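Local coordinates for carboxynorspermidine decarboxylase (Campylobacter jejuni subsp. jejuni 81116, PDB 3N29), which probably decarboxylates carboxynorspermidine to norspermidine with the help of pyridoxal-5'-phosphate, as a beta/alpha-barrel-fold basic amino acid decarboxylase, at residues A62-K67 and K250-C255; T300-E303 and T309-M312; N320-A325 and E337-Y342. All coordinates share one frame; numbering follows the deposited sequence. Where two conformers were deposited one is given.

Contact 1. Residues A62-K67 and K250-C255; sequences ASVGEK and KLIALC
Val64 CG1 meets Leu251 CD2 because a chi1 of 169° sets that methyl opposite the backbone N and holds it out from helix 51-68. On the partner helix, Ile252 has CG1 anti to its own carbonyl carbon (chi1 -68°), a rotation that lays the CG1-CD1 arm against Val64 and Lys67 while CG2 reaches the carbonyl group of Lys67. The Val64 and Leu251 side chains cross at about a right angle, and one methyl of each does the touching, CG1 to CD2 at 3.9 Å. Ile252 makes the broadest contact. Its CG1 lies 4.2 Å from Val64 CA, and its CG2 packs 3.8 Å from Lys67 C. Farther out, Ile252 CD1 rests 3.9 Å from Lys67 CD. Lys67 thus gives its aliphatic stem to the contact, whereas its amino end leads away from helix 248-262.

The two helices belong to the outer layer of the beta/alpha barrel, where helix 51-68 precedes the first barrel strand, 71-75, and helix 248-262 precedes the eighth, 265-268. Their short segments run at 39° to each other with axes 9.4 Å apart at closest approach. Beneath them, Leu268 of the eighth strand receives the side chains of Val64 and Cys255. On the far flank Lys250 forms salt bridges with Asp210 and Glu213, tying helix 248-262 to its other neighbour, helix 209-223.

Contact 2. Residues T300-E303 and T309-M312; sequences TSSE and TIIM
Ile310 meets Ser302 and Glu303 across the turn between two short helices, and its side chain can be followed outward from the backbone. CB points at segment 300-303 and there divides. CG1, placed anti to the carbonyl carbon (chi1 -59°), is the branch that enters the contact: it lies 4.1 Å from Glu303 CA and at the same distance from Ser302 OG. A second bend (chi2 -57°) then carries CD1 over Ser302, where it comes to 3.7 Å from Ser302 OG and 4.1 Å from Ser302 CB. The other branch, CG2, approaches the carboxylate of Glu303, with OE1 4.3 Å away. The contact is therefore one of van der Waals packing, a branched aliphatic chain laid over a serine and the backbone beside it.

Thr309 adds a smaller touch, its OG1 standing 3.8 Å from Ser302 CB. The polar atoms here take their partners from elsewhere: Thr309 OG1 is hydrogen-bonded to Met306 O, while the two carboxylate oxygens of Asp353 hold Ser302 OG and Ser301 OG, the latter also capping the backbone N of Ala304 as the N-cap of helix 302-305. At the dimer interface, Glu303 OE2 makes a salt bridge with Lys382 of the second subunit, and Ile311 of that subunit packs on Glu303, Ile310 and Ile311; Lys382 is among the residues lining the norspermidine pocket.

Within its own chain, helix 302-305 follows strand 294-298 of the mixed sheet after a three-residue link, and helix 307-311 leads on toward strand 321-325.

Contact 3. Residues N320-A325 and E337-Y342; sequences NARILA and ENEFAY
Arg322 and Glu339 are joined by a bidentate salt bridge between strand 321-325 and the approach to strand 340-345, two members of the mixed sheet of the C-terminal domain. These strands do not pair with each other; strand 354-360 runs antiparallel to both and lies between them. The side chains thus span the breadth of an intervening strand, and Glu339 rests on Ala359 as it does so. Strand 321-325 also carries a classic beta bulge, in which Leu324 and Ala325 both face Glu357.

The ionic part is a side-on grip. Arg322 NE donates to Glu339 OE2 at 3.0 Å, and NH2 donates to OE1 at the same length, with N-H...O angles of 171° and 170°. Each oxygen uses its syn lone pair. Guanidinium and carboxylate planes differ by 8°, nearly coplanar, which lets both bonds run nearly straight. A bend at chi3 turns the NE edge of Arg322 toward the glutamate, while Glu339 is extended beyond CG and presents both oxygens to it. Further hydrogen bonds anchor this pair to the loop connecting the strands: Arg322 NH2 also donates to Asp334 O, NH1 bonds with Ser333 OG, and Glu339 OE1 also accepts from Lys336 N. Held by two bonds to each other and by these further bonds to the loop, both groups have their rotation limited, and the paired charges probably stabilise each other's ionised forms.

The apolar part is small and lies farther along the strands. The CB of Leu324 points toward segment 337-342, and Leu324 CD1 meets Ala341 CB of strand 340-345 at 3.7 Å.

The three contacts follow one another along the chain without interleaving. Contact 1 joins the helix before the first barrel strand to the one before the eighth, closing the ring of helices round the barrel that carries the cofactor. Contacts 2 and 3 lie in the second part of the chain, built round the mixed sheet. The centres of contacts 1 and 2 are about 35 Å apart, those of contacts 1 and 3 about 41 Å, and those of contacts 2 and 3 about 20 Å. Contact 2 lies at the dimer interface, where Glu303 meets Lys382 of the second subunit, consistent with an active site near the subunit boundary; contact 3 is touched by no other chain of the dimer.

Contact 1. Residues A62-K67 and K250-C255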
loop_
_atom_site.group_PDB
_atom_site.type_symbol
_atom_site.label_atom_id
_atom_site.label_comp_id
_atom_site.label_asym_id
_atom_site.label_seq_id
_atom_site.Cartn_x
_atom_site.Cartn_y
_atom_site.Cartn_z
ATOM N N ALA A 62 -28.684 2.914 11.490
ATOM C CA ALA A 62 -29.529 2.683 12.710
ATOM C C ALA A 62 -31.030 2.543 12.369
ATOM O O ALA A 62 -31.682 1.708 12.954
ATOM C CB ALA A 62 -29.301 3.782 13.766
ATOM N N SER A 63 -31.542 3.309 11.410
ATOM C CA SER A 63 -32.923 3.189 10.908
ATOM C C SER A 63 -33.232 1.795 10.316
ATOM O O SER A 63 -34.323 1.202 10.511
ATOM C CB SER A 63 -33.204 4.246 9.859
ATOM O OG SER A 63 -34.602 4.429 9.722
ATOM N N VAL A 64 -32.284 1.251 9.555
ATOM C CA VAL A 64 -32.422 -0.107 9.026
ATOM C C VAL A 64 -32.521 -1.093 10.147
ATOM O O VAL A 64 -33.324 -1.990 10.073
ATOM C CB VAL A 64 -31.192 -0.443 8.123
ATOM C CG1 VAL A 64 -31.122 -1.925 7.739
ATOM C CG2 VAL A 64 -31.312 0.416 6.947
ATOM N N GLY A 65 -31.657 -0.983 11.153
ATOM C CA GLY A 65 -31.704 -1.884 12.285
ATOM C C GLY A 65 -33.059 -1.773 13.036
ATOM O O GLY A 65 -33.697 -2.784 13.377
ATOM N N GLU A 66 -33.444 -0.537 13.291
ATOM C CA GLU A 66 -34.730 -0.172 13.953
ATOM C C GLU A 66 -35.923 -0.807 13.239
ATOM O O GLU A 66 -36.714 -1.503 13.874
ATOM C CB GLU A 66 -34.846 1.352 14.024
ATOM C CG GLU A 66 -36.081 1.875 14.723
ATOM C CD GLU A 66 -36.497 3.273 14.231
ATOM O OE1 GLU A 66 -35.611 4.058 13.757
ATOM O OE2 GLU A 66 -37.713 3.577 14.347
ATOM N N LYS A 67 -36.023 -0.637 11.928
ATOM C CA LYS A 67 -37.164 -1.127 11.175
ATOM C C LYS A 67 -37.137 -2.645 10.823
ATOM O O LYS A 67 -38.181 -3.277 10.767
ATOM C CB LYS A 67 -37.376 -0.246 9.973
ATOM C CG LYS A 67 -37.569 1.205 10.362
ATOM C CD LYS A 67 -37.716 2.065 9.157
ATOM C CE LYS A 67 -37.560 3.502 9.567
ATOM N NZ LYS A 67 -38.468 4.430 8.868
ATOM N N LYS A 250 -36.390 -1.811 0.550
ATOM C CA LYS A 250 -36.272 -3.212 0.184
ATOM C C LYS A 250 -35.303 -3.998 1.072
ATOM O O LYS A 250 -35.568 -5.158 1.389
ATOM C CB LYS A 250 -35.830 -3.319 -1.260
ATOM C CG LYS A 250 -35.574 -4.706 -1.721
ATOM C CD LYS A 250 -35.842 -4.755 -3.167
ATOM C CE LYS A 250 -35.724 -6.116 -3.699
ATOM N NZ LYS A 250 -36.386 -6.130 -4.956
ATOM N N LEU A 251 -34.161 -3.391 1.447
ATOM C CA LEU A 251 -33.240 -4.038 2.365
ATOM C C LEU A 251 -33.960 -4.416 3.624
ATOM O O LEU A 251 -33.781 -5.530 4.103
ATOM C CB LEU A 251 -32.073 -3.124 2.738
ATOM C CG LEU A 251 -31.068 -3.621 3.793
ATOM C CD1 LEU A 251 -30.367 -4.919 3.325
ATOM C CD2 LEU A 251 -29.965 -2.505 4.060
ATOM N N ILE A 252 -34.753 -3.487 4.174
ATOM C CA ILE A 252 -35.461 -3.722 5.441
ATOM C C ILE A 252 -36.410 -4.954 5.361
ATOM O O ILE A 252 -36.321 -5.875 6.158
ATOM C CB ILE A 252 -36.251 -2.478 5.890
ATOM C CG1 ILE A 252 -35.269 -1.360 6.266
ATOM C CG2 ILE A 252 -37.313 -2.875 7.045
ATOM C CD1 ILE A 252 -35.902 0.194 6.211
ATOM N N ALA A 253 -37.236 -4.994 4.330
ATOM C CA ALA A 253 -38.119 -6.150 4.059
ATOM C C ALA A 253 -37.339 -7.487 3.921
ATOM O O ALA A 253 -37.681 -8.486 4.608
ATOM C CB ALA A 253 -38.981 -5.858 2.838
ATOM N N LEU A 254 -36.211 -7.493 3.176
ATOM C CA LEU A 254 -35.461 -8.711 2.977
ATOM C C LEU A 254 -34.998 -9.256 4.311
ATOM O O LEU A 254 -35.119 -10.444 4.585
ATOM C CB LEU A 254 -34.221 -8.489 2.059
ATOM C CG LEU A 254 -34.442 -8.262 0.570
ATOM C CD1 LEU A 254 -33.165 -7.859 -0.139
ATOM C CD2 LEU A 254 -35.063 -9.580 -0.055
ATOM N N CYS A 255 -34.419 -8.378 5.118
ATOM C CA CYS A 255 -33.925 -8.718 6.442
ATOM C C CYS A 255 -35.068 -9.177 7.345
ATOM O O CYS A 255 -34.952 -10.150 8.070
ATOM C CB CYS A 255 -33.292 -7.480 7.057
ATOM S SG CYS A 255 -31.639 -7.141 6.260
#

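Contact 2. Residues T300-E303 and T309-M312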
loop_
_atom_site.group_PDB
_atom_site.type_symbol
_atom_site.label_atom_id
_atom_site.label_comp_id
_atom_site.label_asym_id
_atom_site.label_seq_id
_atom_site.Cartn_x
_atom_site.Cartn_y
_atom_site.Cartn_z
ATOM N N THR A 300 0.865 15.315 -1.470
ATOM C CA THR A 300 0.230 14.072 -1.191
ATOM C C THR A 300 0.589 13.157 -2.364
ATOM O O THR A 300 1.229 13.586 -3.325
ATOM C CB THR A 300 -1.302 14.178 -0.983
ATOM O OG1 THR A 300 -1.775 12.983 -0.389
ATOM C CG2 THR A 300 -2.128 14.369 -2.313
ATOM N N SER A 301 0.312 11.896 -2.186
ATOM C CA SER A 301 0.720 10.868 -3.185
ATOM C C SER A 301 -0.418 9.915 -3.436
ATOM O O SER A 301 -1.079 9.402 -2.503
ATOM C CB SER A 301 1.963 10.133 -2.725
ATOM O OG SER A 301 2.013 8.816 -3.225
ATOM N N SER A 302 -0.684 9.650 -4.725
ATOM C CA SER A 302 -1.706 8.663 -5.064
ATOM C C SER A 302 -1.276 7.322 -4.539
ATOM O O SER A 302 -2.077 6.673 -3.847
ATOM C CB SER A 302 -1.941 8.659 -6.603
ATOM O OG SER A 302 -0.689 8.389 -7.220
ATOM N N GLU A 303 -0.026 6.944 -4.764
ATOM C CA GLU A 303 0.485 5.609 -4.392
ATOM C C GLU A 303 0.454 5.336 -2.862
ATOM O O GLU A 303 0.048 4.263 -2.418
ATOM C CB GLU A 303 1.915 5.484 -4.849
ATOM C CG GLU A 303 2.586 4.158 -4.393
ATOM C CD GLU A 303 2.643 3.110 -5.519
ATOM O OE1 GLU A 303 2.408 3.504 -6.710
ATOM O OE2 GLU A 303 2.935 1.927 -5.189
ATOM N N THR A 309 -6.684 4.198 -5.803
ATOM C CA THR A 309 -6.729 4.860 -7.072
ATOM C C THR A 309 -5.778 4.174 -8.078
ATOM O O THR A 309 -6.069 4.144 -9.232
ATOM C CB THR A 309 -6.453 6.365 -6.972
ATOM O OG1 THR A 309 -5.155 6.609 -6.475
ATOM C CG2 THR A 309 -7.493 7.019 -6.084
ATOM N N ILE A 310 -4.652 3.675 -7.576
ATOM C CA ILE A 310 -3.637 2.982 -8.401
ATOM C C ILE A 310 -4.016 1.515 -8.564
ATOM O O ILE A 310 -3.927 0.982 -9.684
ATOM C CB ILE A 310 -2.241 3.023 -7.731
ATOM C CG1 ILE A 310 -1.851 4.495 -7.542
ATOM C CG2 ILE A 310 -1.183 2.258 -8.627
ATOM C CD1 ILE A 310 -1.850 5.258 -8.814
ATOM N N ILE A 311 -4.463 0.877 -7.476
ATOM C CA ILE A 311 -4.743 -0.567 -7.480
ATOM C C ILE A 311 -5.934 -0.957 -8.336
ATOM O O ILE A 311 -5.847 -1.908 -9.129
ATOM C CB ILE A 311 -4.861 -1.113 -6.026
ATOM C CG1 ILE A 311 -3.468 -1.015 -5.344
ATOM C CG2 ILE A 311 -5.396 -2.603 -5.932
ATOM C CD1 ILE A 311 -3.526 -1.168 -3.806
ATOM N N MET A 312 -7.029 -0.208 -8.242
ATOM C CA MET A 312 -8.300 -0.623 -8.870
ATOM C C MET A 312 -8.198 -0.645 -10.405
ATOM O O MET A 312 -8.493 -1.662 -10.999
ATOM C CB MET A 312 -9.500 0.224 -8.410
ATOM C CG MET A 312 -9.989 -0.097 -7.010
ATOM S SD MET A 312 -11.417 0.894 -6.460
ATOM C CE MET A 312 -12.463 0.861 -7.931
#

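Contact 3. Residues N320-A325 and E337-Y342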
loop_
_atom_site.group_PDB
_atom_site.type_symbol
_atom_site.label_atom_id
_atom_site.label_comp_id
_atom_site.label_asym_id
_atom_site.label_seq_id
_atom_site.Cartn_x
_atom_site.Cartn_y
_atom_site.Cartn_z
ATOM N N ASN A 320 -14.622 21.354 -6.731
ATOM C CA ASN A 320 -14.621 22.454 -7.692
ATOM C C ASN A 320 -13.877 22.156 -8.966
ATOM O O ASN A 320 -13.514 23.060 -9.665
ATOM C CB ASN A 320 -14.041 23.755 -7.101
ATOM C CG ASN A 320 -14.795 24.226 -5.885
ATOM O OD1 ASN A 320 -16.015 24.171 -5.848
ATOM N ND2 ASN A 320 -14.059 24.632 -4.839
ATOM N N ALA A 321 -13.610 20.892 -9.260
ATOM C CA ALA A 321 -12.956 20.550 -10.518
ATOM C C ALA A 321 -13.727 19.464 -11.232
ATOM O O ALA A 321 -14.547 18.726 -10.606
ATOM C CB ALA A 321 -11.471 20.116 -10.258
ATOM N N ARG A 322 -13.440 19.295 -12.523
ATOM C CA ARG A 322 -14.004 18.183 -13.276
ATOM C C ARG A 322 -12.881 17.318 -13.800
ATOM O O ARG A 322 -11.888 17.829 -14.266
ATOM C CB ARG A 322 -14.879 18.638 -14.453
ATOM C CG ARG A 322 -15.985 19.673 -14.081
ATOM C CD ARG A 322 -16.938 20.123 -15.220
ATOM N NE ARG A 322 -16.127 20.547 -16.386
ATOM C CZ ARG A 322 -15.725 19.728 -17.373
ATOM N NH1 ARG A 322 -16.105 18.449 -17.419
ATOM N NH2 ARG A 322 -14.966 20.196 -18.320
ATOM N N ILE A 323 -13.081 16.016 -13.794
ATOM C CA ILE A 323 -12.088 15.071 -14.401
ATOM C C ILE A 323 -12.138 15.212 -15.930
ATOM O O ILE A 323 -13.216 15.047 -16.571
ATOM C CB ILE A 323 -12.350 13.619 -13.983
ATOM C CG1 ILE A 323 -12.224 13.419 -12.462
ATOM C CG2 ILE A 323 -11.476 12.624 -14.839
ATOM C CD1 ILE A 323 -12.913 12.143 -11.986
ATOM N N LEU A 324 -10.982 15.500 -16.532
ATOM C CA LEU A 324 -10.822 15.512 -17.996
ATOM C C LEU A 324 -10.226 14.181 -18.509
ATOM O O LEU A 324 -10.625 13.736 -19.555
ATOM C CB LEU A 324 -9.869 16.596 -18.437
ATOM C CG LEU A 324 -10.363 18.022 -18.110
ATOM C CD1 LEU A 324 -9.176 19.016 -18.252
ATOM C CD2 LEU A 324 -11.547 18.477 -18.958
ATOM N N ALA A 325 -9.299 13.564 -17.757
ATOM C CA ALA A 325 -8.613 12.359 -18.200
ATOM C C ALA A 325 -8.022 11.710 -16.991
ATOM O O ALA A 325 -7.624 12.401 -16.036
ATOM C CB ALA A 325 -7.523 12.645 -19.217
ATOM N N GLU A 337 -14.903 26.353 -22.100
ATOM C CA GLU A 337 -14.431 27.581 -22.638
ATOM C C GLU A 337 -13.637 28.409 -21.586
ATOM O O GLU A 337 -12.520 28.902 -21.882
ATOM C CB GLU A 337 -15.690 28.324 -23.228
ATOM C CG GLU A 337 -16.504 27.462 -24.385
ATOM C CD GLU A 337 -17.304 26.125 -23.949
ATOM O OE1 GLU A 337 -18.058 26.075 -22.948
ATOM O OE2 GLU A 337 -17.230 25.110 -24.674
ATOM N N ASN A 338 -14.183 28.562 -20.384
ATOM C CA ASN A 338 -13.549 29.435 -19.372
ATOM C C ASN A 338 -12.814 28.611 -18.276
ATOM O O ASN A 338 -12.655 29.058 -17.170
ATOM C CB ASN A 338 -14.578 30.364 -18.715
ATOM C CG ASN A 338 -15.219 31.395 -19.702
ATOM O OD1 ASN A 338 -14.601 31.884 -20.672
ATOM N ND2 ASN A 338 -16.468 31.727 -19.432
ATOM N N GLU A 339 -12.363 27.402 -18.589
ATOM C CA GLU A 339 -11.617 26.583 -17.614
ATOM C C GLU A 339 -10.115 26.516 -17.841
ATOM O O GLU A 339 -9.612 26.900 -18.893
ATOM C CB GLU A 339 -12.170 25.183 -17.636
ATOM C CG GLU A 339 -13.663 25.119 -17.173
ATOM C CD GLU A 339 -14.222 23.724 -17.348
ATOM O OE1 GLU A 339 -13.775 22.989 -18.265
ATOM O OE2 GLU A 339 -15.054 23.323 -16.534
ATOM N N PHE A 340 -9.409 25.952 -16.855
ATOM C CA PHE A 340 -7.964 25.751 -16.917
ATOM C C PHE A 340 -7.661 24.297 -16.553
ATOM O O PHE A 340 -8.136 23.822 -15.516
ATOM C CB PHE A 340 -7.274 26.676 -15.929
ATOM C CG PHE A 340 -7.609 28.111 -16.150
ATOM C CD1 PHE A 340 -6.908 28.852 -17.118
ATOM C CD2 PHE A 340 -8.672 28.690 -15.503
ATOM C CE1 PHE A 340 -7.258 30.177 -17.381
ATOM C CE2 PHE A 340 -9.011 30.053 -15.757
ATOM C CZ PHE A 340 -8.320 30.755 -16.713
ATOM N N ALA A 341 -6.948 23.582 -17.441
ATOM C CA ALA A 341 -6.582 22.177 -17.226
ATOM C C ALA A 341 -5.256 22.054 -16.475
ATOM O O ALA A 341 -4.238 22.703 -16.874
ATOM C CB ALA A 341 -6.436 21.427 -18.602
ATOM N N TYR A 342 -5.207 21.158 -15.506
ATOM C CA TYR A 342 -3.948 20.769 -14.864
ATOM C C TYR A 342 -3.848 19.233 -14.644
ATOM O O TYR A 342 -4.867 18.568 -14.280
ATOM C CB TYR A 342 -3.897 21.424 -13.497
ATOM C CG TYR A 342 -3.725 22.929 -13.480
ATOM C CD1 TYR A 342 -2.475 23.497 -13.353
ATOM C CD2 TYR A 342 -4.824 23.760 -13.520
ATOM C CE1 TYR A 342 -2.294 24.881 -13.326
ATOM C CE2 TYR A 342 -4.687 25.122 -13.488
ATOM C CZ TYR A 342 -3.410 25.679 -13.409
ATOM O OH TYR A 342 -3.324 27.007 -13.356
#